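PDB 3KEZ: putative sugar binding protein from Bacteroides vulgatus ATCC 8482, which probably binds sugars or other glycan nutrients at the outer membrane, as a calcium-containing member of the SusD family. Local coordinates for residues A[300-305]-A[389-394]. Sequence-based numbering, arbitrary orientation.
Sequences DVRLKI and RKELVA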
loop_
_atom_site.group_PDB
_atom_site.type_symbol
_atom_site.label_atom_id
_atom_site.label_comp_id
_atom_site.label_asym_id
_atom_site.label_seq_id
_atom_site.Cartn_x
_atom_site.Cartn_y
_atom_site.Cartn_z
ATOM N N ASP A 300 -15.607 -19.281 -0.969
ATOM C CA ASP A 300 -14.879 -18.099 -0.546
ATOM C C ASP A 300 -15.379 -16.938 -1.395
ATOM O O ASP A 300 -15.283 -16.973 -2.638
ATOM C CB ASP A 300 -13.350 -18.323 -0.691
ATOM C CG ASP A 300 -12.528 -17.215 -0.044
ATOM O OD1 ASP A 300 -12.830 -16.022 -0.289
ATOM O OD2 ASP A 300 -11.608 -17.519 0.731
ATOM N N VAL A 301 -15.912 -15.898 -0.749
ATOM C CA VAL A 301 -16.519 -14.780 -1.509
ATOM C C VAL A 301 -15.484 -14.065 -2.392
ATOM O O VAL A 301 -15.831 -13.473 -3.409
ATOM C CB VAL A 301 -17.211 -13.774 -0.589
ATOM C CG1 VAL A 301 -16.186 -12.851 0.045
ATOM C CG2 VAL A 301 -18.312 -13.008 -1.337
ATOM N N ARG A 302 -14.199 -14.169 -2.073
ATOM C CA ARG A 302 -13.206 -13.476 -2.875
ATOM C C ARG A 302 -13.004 -14.107 -4.264
ATOM O O ARG A 302 -12.485 -13.463 -5.176
ATOM C CB ARG A 302 -11.888 -13.349 -2.095
ATOM C CG ARG A 302 -12.059 -12.457 -0.867
ATOM C CD ARG A 302 -10.974 -12.641 0.184
ATOM N NE ARG A 302 -10.986 -13.984 0.769
ATOM C CZ ARG A 302 -10.504 -14.281 1.979
ATOM N NH1 ARG A 302 -9.977 -13.337 2.775
ATOM N NH2 ARG A 302 -10.534 -15.529 2.384
ATOM N N LEU A 303 -13.425 -15.361 -4.437
ATOM C CA LEU A 303 -13.486 -15.935 -5.780
ATOM C C LEU A 303 -14.384 -15.076 -6.683
ATOM O O LEU A 303 -14.117 -14.975 -7.878
ATOM C CB LEU A 303 -13.976 -17.388 -5.769
ATOM C CG LEU A 303 -13.028 -18.420 -5.149
ATOM C CD1 LEU A 303 -13.755 -19.728 -4.786
ATOM C CD2 LEU A 303 -11.913 -18.657 -6.163
ATOM N N LYS A 304 -15.390 -14.406 -6.114
ATOM C CA LYS A 304 -16.313 -13.617 -6.939
ATOM C C LYS A 304 -15.794 -12.260 -7.419
ATOM O O LYS A 304 -16.520 -11.533 -8.100
ATOM C CB LYS A 304 -17.620 -13.414 -6.184
ATOM C CG LYS A 304 -18.430 -14.679 -6.034
ATOM C CD LYS A 304 -19.631 -14.429 -5.133
ATOM C CE LYS A 304 -20.596 -15.609 -5.141
ATOM N NZ LYS A 304 -21.895 -15.237 -4.523
ATOM N N ILE A 305 -14.563 -11.900 -7.057
ATOM C CA ILE A 305 -13.937 -10.695 -7.597
ATOM C C ILE A 305 -12.847 -11.032 -8.607
ATOM O O ILE A 305 -12.030 -10.180 -8.943
ATOM C CB ILE A 305 -13.416 -9.704 -6.510
ATOM C CG1 ILE A 305 -12.357 -10.303 -5.570
ATOM C CG2 ILE A 305 -14.595 -9.081 -5.746
ATOM C CD1 ILE A 305 -11.041 -10.685 -6.278
ATOM N N ARG A 389 -3.055 -12.729 2.394
ATOM C CA ARG A 389 -2.806 -12.774 0.957
ATOM C C ARG A 389 -4.105 -12.941 0.133
ATOM O O ARG A 389 -4.215 -12.414 -0.968
ATOM C CB ARG A 389 -1.777 -13.852 0.608
ATOM C CG ARG A 389 -2.329 -15.266 0.673
ATOM C CD ARG A 389 -1.264 -16.278 0.946
ATOM N NE ARG A 389 -0.586 -16.597 -0.287
ATOM C CZ ARG A 389 0.180 -17.664 -0.484
ATOM N NH1 ARG A 389 0.386 -18.553 0.484
ATOM N NH2 ARG A 389 0.750 -17.836 -1.661
ATOM N N LYS A 390 -5.086 -13.659 0.677
ATOM C CA LYS A 390 -6.382 -13.790 0.016
ATOM C C LYS A 390 -7.098 -12.481 0.058
ATOM O O LYS A 390 -7.637 -12.041 -0.966
ATOM C CB LYS A 390 -7.244 -14.892 0.633
ATOM C CG LYS A 390 -6.607 -16.297 0.567
ATOM C CD LYS A 390 -7.501 -17.354 1.298
ATOM C CE LYS A 390 -6.779 -18.664 1.413
ATOM N NZ LYS A 390 -7.456 -19.536 2.378
ATOM N N GLU A 391 -7.044 -11.801 1.207
ATOM C CA GLU A 391 -7.746 -10.525 1.354
ATOM C C GLU A 391 -7.144 -9.363 0.551
ATOM O O GLU A 391 -7.882 -8.550 0.008
ATOM C CB GLU A 391 -7.832 -10.141 2.837
ATOM C CG GLU A 391 -8.701 -8.943 3.052
ATOM C CD GLU A 391 -10.123 -9.182 2.592
ATOM O OE1 GLU A 391 -10.695 -10.239 2.973
ATOM O OE2 GLU A 391 -10.674 -8.325 1.861
ATOM N N LEU A 392 -5.816 -9.287 0.449
ATOM C CA LEU A 392 -5.155 -8.099 -0.057
ATOM C C LEU A 392 -4.502 -8.262 -1.442
ATOM O O LEU A 392 -3.748 -7.414 -1.872
ATOM C CB LEU A 392 -4.142 -7.599 0.967
ATOM C CG LEU A 392 -4.719 -7.176 2.345
ATOM C CD1 LEU A 392 -3.596 -6.554 3.217
ATOM C CD2 LEU A 392 -5.844 -6.152 2.188
ATOM N N VAL A 393 -4.802 -9.355 -2.126
ATOM C CA VAL A 393 -4.347 -9.573 -3.493
ATOM C C VAL A 393 -4.693 -8.351 -4.397
ATOM O O VAL A 393 -5.832 -7.806 -4.359
ATOM C CB VAL A 393 -4.863 -10.917 -4.049
ATOM C CG1 VAL A 393 -6.391 -10.950 -4.146
ATOM C CG2 VAL A 393 -4.174 -11.237 -5.364
ATOM N N ALA A 394 -3.657 -7.884 -5.116
ATOM C CA ALA A 394 -3.729 -6.731 -6.084
ATOM C C ALA A 394 -3.787 -5.348 -5.406
ATOM O O ALA A 394 -4.024 -4.331 -6.076
ATOM C CB ALA A 394 -4.884 -6.907 -7.115
#
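Arg-302, on the short 3-10 segment 301-304, and Lys-390, on helix 381-392, bring the two backbones nearest each other, their CA atoms 7.4 Å apart. The arginine side chain bridges this gap, with a bend at chi3 (-64°) that turns its guanidinium back beside Asp-300. There it grips the carboxylate side-on: NH2 of Arg-302 donates to OD2 of Asp-300 at 2.8 Å, straight and in the guanidinium plane, while NE donates to OD1, and this pair of bonds fixes the guanidinium's rotation. The same OD1 closes an Asx turn by accepting the backbone N of Arg-302 at 2.9 Å through its anti lone pair, so three bonds in all hold the carboxylate. Within this SusD-family fold, the buried ion-pair network ties the loop between helix 288-295 and strand 306-309 to helix 381-392, away from the calcium site. Lys-390 lays CB over the centre of one guanidinium face, 3.6 Å from CZ of Arg-302, and its extended chain leads the amine away. NH1 of Arg-302 reaches OE1 of Glu-391 at 3.2 Å, bent to 143° and approaching from above the carboxylate plane; Glu-387 also pairs with this NH1. Glu-391 is itself held by Arg-336, Arg-367 and the hydroxyl of Tyr-239.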